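Local coordinates for protein TrwG component of type IV secretion system (Bartonella birtlesii, PDB 4JF8) that probably forms part of the inner-membrane assembly of a bacterial type IV secretion system, as a VirB8-family component, at residues T38-N50 against R108-V120. Residues are numbered along the deposited sequence; the frame is centred on the assembly and turned at random.
Sequences TSYGEVVDRYWLN and RSIQPNGRGQATV. With EDO (1,2-ethanediol), chain D.
Arg46 reaches from helix 42-50 to the edge strand 108-112 and grips a single backbone oxygen side-on: NE and NH2 each donate to Ile110 O at 2.9 Å. The NH2 bond runs nearly along the C=O axis (170° at the oxygen), whereas NE comes in tilted from the carbonyl plane. The side chain leaves with CG anti to its own carbonyl carbon (chi1 -76°) and stays extended to NE, which lays it alongside Ile110. NH2 also makes a weak bond to Gln111 OE1 (3.4 Å), the amide plane standing almost perpendicular to the guanidinium. Glu42 OE1 sits over one guanidinium face, 3.1 Å from Arg46 NH2, a pairing of charges with no N-H aimed at the oxygen.

The helix packs on an antiparallel hairpin, strands 108-112 and 117-120, at one margin of the curved four-stranded sheet of the VirB8 domain, an NTF2-like fold expected in this family to lie in the periplasm. Leu49 CD1 packs on Ala118 CB at 3.6 Å and on Ile110 CG2 at 3.9 Å. Ile110 CG2 also meets Arg46 CG, while its other branch carries CD1 to Asn50 CB, 3.7 Å away. The Pro112 ring has CD 4.0 Å from Glu42 OE1 and CG near Leu49 CD1. Tyr145 of strand 137-147 touches both Leu49 and Pro112.

At the hairpin turn, Thr38 CG2 rests 3.7 Å from Arg115 C. Asn113 OD1 holds this turn from within, accepting Arg115 N in an Asx turn and Gln117 N from the opposite face of its amide. Before the helix, Ser39 OG closes an ST turn with Gly41 N and donates to Asp45 OD2, while Tyr40 N binds Asp45 OD1; Tyr145 and Tyr147 hydroxyls also bond to this buried carboxylate. The Tyr47 and Trp48 rings meet Trp48 and Tyr47 of the second subunit.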
loop_
_atom_site.group_PDB
_atom_site.type_symbol
_atom_site.label_atom_id
_atom_site.label_comp_id
_atom_site.label_asym_id
_atom_site.label_seq_id
_atom_site.Cartn_x
_atom_site.Cartn_y
_atom_site.Cartn_z
ATOM N N THR A 38 -19.590 -11.331 -2.873
ATOM C CA THR A 38 -19.357 -11.197 -4.309
ATOM C C THR A 38 -18.650 -9.878 -4.655
ATOM O O THR A 38 -17.745 -9.847 -5.483
ATOM C CB THR A 38 -20.683 -11.300 -5.099
ATOM O OG1 THR A 38 -21.310 -12.573 -4.845
ATOM C CG2 THR A 38 -20.447 -11.156 -6.582
ATOM N N SER A 39 -19.076 -8.796 -4.020
ATOM C CA SER A 39 -18.617 -7.455 -4.349
ATOM C C SER A 39 -18.886 -6.536 -3.183
ATOM O O SER A 39 -19.861 -6.710 -2.445
ATOM C CB SER A 39 -19.372 -6.949 -5.583
ATOM O OG SER A 39 -19.038 -5.606 -5.918
ATOM N N TYR A 40 -18.025 -5.533 -3.026
ATOM C CA TYR A 40 -18.271 -4.437 -2.084
ATOM C C TYR A 40 -18.592 -3.137 -2.834
ATOM O O TYR A 40 -18.498 -2.045 -2.282
ATOM C CB TYR A 40 -17.088 -4.264 -1.132
ATOM C CG TYR A 40 -17.171 -5.131 0.094
ATOM C CD1 TYR A 40 -17.721 -4.656 1.262
ATOM C CD2 TYR A 40 -16.696 -6.430 0.081
ATOM C CE1 TYR A 40 -17.781 -5.451 2.397
ATOM C CE2 TYR A 40 -16.740 -7.227 1.199
ATOM C CZ TYR A 40 -17.294 -6.742 2.355
ATOM O OH TYR A 40 -17.350 -7.542 3.477
ATOM N N GLY A 41 -19.031 -3.295 -4.078
ATOM C CA GLY A 41 -19.364 -2.148 -4.909
ATOM C C GLY A 41 -18.200 -1.729 -5.775
ATOM O O GLY A 41 -17.059 -2.173 -5.591
ATOM N N GLU A 42 -18.453 -0.846 -6.716
ATOM C CA GLU A 42 -17.479 -0.528 -7.739
ATOM C C GLU A 42 -16.228 0.128 -7.171
ATOM O O GLU A 42 -15.117 -0.210 -7.564
ATOM C CB GLU A 42 -18.072 0.354 -8.851
ATOM C CG GLU A 42 -17.160 0.424 -10.070
ATOM C CD GLU A 42 -17.781 1.058 -11.296
ATOM O OE1 GLU A 42 -17.660 0.450 -12.388
ATOM O OE2 GLU A 42 -18.330 2.170 -11.171
ATOM N N VAL A 43 -16.400 1.093 -6.279
ATOM C CA VAL A 43 -15.259 1.873 -5.782
ATOM C C VAL A 43 -14.318 1.006 -4.925
ATOM O O VAL A 43 -13.093 1.055 -5.076
ATOM C CB VAL A 43 -15.742 3.162 -5.055
ATOM C CG1 VAL A 43 -14.589 3.894 -4.426
ATOM C CG2 VAL A 43 -16.437 4.096 -6.031
ATOM N N VAL A 44 -14.874 0.197 -4.036
ATOM C CA VAL A 44 -14.051 -0.675 -3.211
ATOM C C VAL A 44 -13.430 -1.797 -4.040
ATOM O O VAL A 44 -12.238 -2.092 -3.891
ATOM C CB VAL A 44 -14.814 -1.196 -1.982
ATOM C CG1 VAL A 44 -14.028 -2.289 -1.289
ATOM C CG2 VAL A 44 -15.113 -0.020 -1.043
ATOM N N ASP A 45 -14.182 -2.401 -4.951
ATOM C CA ASP A 45 -13.615 -3.462 -5.766
ATOM C C ASP A 45 -12.463 -2.881 -6.608
ATOM O O ASP A 45 -11.403 -3.495 -6.746
ATOM C CB ASP A 45 -14.647 -4.084 -6.700
ATOM C CG ASP A 45 -15.669 -4.956 -5.995
ATOM O OD1 ASP A 45 -15.695 -5.078 -4.762
ATOM O OD2 ASP A 45 -16.539 -5.514 -6.738
ATOM N N ARG A 46 -12.649 -1.688 -7.173
ATOM C CA ARG A 46 -11.585 -1.060 -7.967
ATOM C C ARG A 46 -10.336 -0.808 -7.125
ATOM O O ARG A 46 -9.229 -0.993 -7.608
ATOM C CB ARG A 46 -12.053 0.241 -8.621
ATOM C CG ARG A 46 -12.952 0.026 -9.832
ATOM C CD ARG A 46 -13.339 1.342 -10.462
ATOM N NE ARG A 46 -13.855 1.120 -11.809
ATOM C CZ ARG A 46 -14.671 1.933 -12.471
ATOM N NH1 ARG A 46 -15.117 3.062 -11.925
ATOM N NH2 ARG A 46 -15.057 1.592 -13.690
ATOM N N TYR A 47 -10.510 -0.402 -5.866
ATOM C CA TYR A 47 -9.363 -0.201 -4.973
ATOM C C TYR A 47 -8.540 -1.483 -4.877
ATOM O O TYR A 47 -7.307 -1.454 -5.066
ATOM C CB TYR A 47 -9.832 0.234 -3.588
ATOM C CG TYR A 47 -8.720 0.301 -2.572
ATOM C CD1 TYR A 47 -7.885 1.400 -2.513
ATOM C CD2 TYR A 47 -8.452 -0.771 -1.711
ATOM C CE1 TYR A 47 -6.844 1.469 -1.597
ATOM C CE2 TYR A 47 -7.410 -0.717 -0.795
ATOM C CZ TYR A 47 -6.602 0.402 -0.759
ATOM O OH TYR A 47 -5.551 0.479 0.131
ATOM N N TRP A 48 -9.190 -2.600 -4.582
ATOM C CA TRP A 48 -8.478 -3.870 -4.418
ATOM C C TRP A 48 -7.890 -4.410 -5.718
ATOM O O TRP A 48 -6.754 -4.895 -5.737
ATOM C CB TRP A 48 -9.344 -4.919 -3.703
ATOM C CG TRP A 48 -9.524 -4.532 -2.273
ATOM C CD1 TRP A 48 -10.662 -4.045 -1.690
ATOM C CD2 TRP A 48 -8.515 -4.525 -1.260
ATOM N NE1 TRP A 48 -10.413 -3.734 -0.378
ATOM C CE2 TRP A 48 -9.101 -4.008 -0.087
ATOM C CE3 TRP A 48 -7.159 -4.873 -1.240
ATOM C CZ2 TRP A 48 -8.363 -3.848 1.098
ATOM C CZ3 TRP A 48 -6.458 -4.730 -0.064
ATOM C CH2 TRP A 48 -7.057 -4.222 1.079
ATOM N N LEU A 49 -8.641 -4.295 -6.809
ATOM C CA LEU A 49 -8.149 -4.726 -8.110
ATOM C C LEU A 49 -6.938 -3.921 -8.541
ATOM O O LEU A 49 -5.986 -4.474 -9.093
ATOM C CB LEU A 49 -9.260 -4.614 -9.153
ATOM C CG LEU A 49 -10.400 -5.633 -8.944
ATOM C CD1 LEU A 49 -11.666 -5.182 -9.674
ATOM C CD2 LEU A 49 -10.006 -7.056 -9.333
ATOM N N ASN A 50 -6.998 -2.616 -8.327
ATOM C CA ASN A 50 -5.871 -1.747 -8.631
ATOM C C ASN A 50 -4.644 -2.134 -7.801
ATOM O O ASN A 50 -3.525 -2.254 -8.325
ATOM C CB ASN A 50 -6.278 -0.292 -8.370
ATOM C CG ASN A 50 -5.222 0.698 -8.767
ATOM O OD1 ASN A 50 -4.853 0.773 -9.942
ATOM N ND2 ASN A 50 -4.763 1.512 -7.814
ATOM N N ARG A 108 -4.903 1.893 -16.731
ATOM C CA ARG A 108 -5.708 2.831 -17.534
ATOM C C ARG A 108 -7.188 2.747 -17.231
ATOM O O ARG A 108 -7.874 3.755 -17.277
ATOM C CB ARG A 108 -5.463 2.622 -19.028
ATOM C CG ARG A 108 -4.015 2.728 -19.478
ATOM C CD ARG A 108 -3.830 2.238 -20.926
ATOM N NE ARG A 108 -3.597 0.790 -21.009
ATOM C CZ ARG A 108 -3.802 0.027 -22.092
ATOM N NH1 ARG A 108 -4.276 0.564 -23.212
ATOM N NH2 ARG A 108 -3.565 -1.300 -22.051
ATOM N N SER A 109 -7.695 1.554 -16.952
ATOM C CA SER A 109 -9.128 1.376 -16.620
ATOM C C SER A 109 -9.322 0.061 -15.921
ATOM O O SER A 109 -8.549 -0.886 -16.110
ATOM C CB SER A 109 -10.011 1.482 -17.869
ATOM O OG SER A 109 -9.720 0.457 -18.783
ATOM N N ILE A 110 -10.385 -0.004 -15.125
ATOM C CA ILE A 110 -10.764 -1.199 -14.370
ATOM C C ILE A 110 -12.259 -1.350 -14.516
ATOM O O ILE A 110 -13.017 -0.431 -14.146
ATOM C CB ILE A 110 -10.427 -1.057 -12.858
ATOM C CG1 ILE A 110 -8.933 -0.813 -12.674
ATOM C CG2 ILE A 110 -10.882 -2.303 -12.107
ATOM C CD1 ILE A 110 -8.529 -0.521 -11.240
ATOM N N GLN A 111 -12.688 -2.478 -15.069
ATOM C CA GLN A 111 -14.113 -2.716 -15.318
ATOM C C GLN A 111 -14.591 -3.992 -14.624
ATOM O O GLN A 111 -14.490 -5.088 -15.184
ATOM C CB GLN A 111 -14.400 -2.798 -16.818
ATOM C CG GLN A 111 -14.095 -1.519 -17.588
ATOM C CD GLN A 111 -14.749 -0.269 -17.004
ATOM O OE1 GLN A 111 -15.792 -0.331 -16.343
ATOM N NE2 GLN A 111 -14.131 0.885 -17.255
ATOM N N PRO A 112 -15.124 -3.864 -13.401
ATOM C CA PRO A 112 -15.748 -5.018 -12.783
ATOM C C PRO A 112 -17.102 -5.250 -13.433
ATOM O O PRO A 112 -17.748 -4.287 -13.886
ATOM C CB PRO A 112 -15.932 -4.595 -11.322
ATOM C CG PRO A 112 -15.272 -3.264 -11.171
ATOM C CD PRO A 112 -15.180 -2.675 -12.534
ATOM N N ASN A 113 -17.529 -6.510 -13.503
ATOM C CA ASN A 113 -18.863 -6.818 -14.026
ATOM C C ASN A 113 -19.912 -6.908 -12.922
ATOM O O ASN A 113 -21.100 -7.127 -13.227
ATOM C CB ASN A 113 -18.845 -8.053 -14.918
ATOM C CG ASN A 113 -18.615 -9.336 -14.172
ATOM O OD1 ASN A 113 -18.403 -9.362 -12.953
ATOM N ND2 ASN A 113 -18.674 -10.429 -14.904
ATOM N N GLY A 114 -19.506 -6.748 -11.665
ATOM C CA GLY A 114 -20.404 -6.823 -10.510
ATOM C C GLY A 114 -20.703 -8.247 -10.063
ATOM O O GLY A 114 -21.431 -8.460 -9.095
ATOM N N ARG A 115 -20.126 -9.231 -10.749
ATOM C CA ARG A 115 -20.400 -10.633 -10.497
ATOM C C ARG A 115 -19.179 -11.398 -10.024
ATOM O O ARG A 115 -19.255 -12.614 -9.853
ATOM C CB ARG A 115 -20.903 -11.261 -11.797
ATOM C CG ARG A 115 -22.208 -10.631 -12.271
ATOM C CD ARG A 115 -22.446 -10.783 -13.755
ATOM N NE ARG A 115 -22.270 -12.152 -14.181
ATOM C CZ ARG A 115 -22.574 -12.635 -15.380
ATOM N NH1 ARG A 115 -23.159 -11.878 -16.318
ATOM N NH2 ARG A 115 -22.313 -13.916 -15.630
ATOM N N GLY A 116 -18.056 -10.694 -9.823
ATOM C CA GLY A 116 -16.812 -11.316 -9.373
ATOM C C GLY A 116 -15.749 -11.442 -10.441
ATOM O O GLY A 116 -14.733 -12.105 -10.215
ATOM N N GLN A 117 -15.963 -10.841 -11.611
ATOM C CA GLN A 117 -14.897 -10.740 -12.604
ATOM C C GLN A 117 -14.628 -9.292 -12.938
ATOM O O GLN A 117 -15.465 -8.415 -12.730
ATOM C CB GLN A 117 -15.219 -11.519 -13.878
ATOM C CG GLN A 117 -15.422 -13.006 -13.653
ATOM C CD GLN A 117 -16.766 -13.289 -13.034
ATOM O OE1 GLN A 117 -17.766 -12.697 -13.421
ATOM N NE2 GLN A 117 -16.797 -14.180 -12.050
ATOM N N ALA A 118 -13.423 -9.035 -13.449
ATOM C CA ALA A 118 -13.053 -7.696 -13.872
ATOM C C ALA A 118 -12.018 -7.798 -14.958
ATOM O O ALA A 118 -11.253 -8.766 -15.021
ATOM C CB ALA A 118 -12.507 -6.902 -12.698
ATOM N N THR A 119 -11.987 -6.797 -15.817
ATOM C CA THR A 119 -10.853 -6.603 -16.687
ATOM C C THR A 119 -10.138 -5.327 -16.284
ATOM O O THR A 119 -10.756 -4.359 -15.842
ATOM C CB THR A 119 -11.233 -6.531 -18.167
ATOM O OG1 THR A 119 -12.193 -5.512 -18.332
ATOM C CG2 THR A 119 -11.814 -7.811 -18.643
ATOM N N VAL A 120 -8.824 -5.352 -16.400
ATOM C CA VAL A 120 -7.998 -4.212 -16.087
ATOM C C VAL A 120 -7.106 -3.943 -17.285
ATOM O O VAL A 120 -6.325 -4.827 -17.659
ATOM C CB VAL A 120 -7.128 -4.443 -14.832
ATOM C CG1 VAL A 120 -6.252 -3.227 -14.562
ATOM C CG2 VAL A 120 -8.002 -4.782 -13.623
HETATM C C1 EDO D . -10.340 -0.904 2.794
HETATM O O1 EDO D . -11.374 -0.363 3.625
HETATM C C2 EDO D . -10.801 -0.796 1.353
HETATM O O2 EDO D . -11.851 -1.757 1.181
#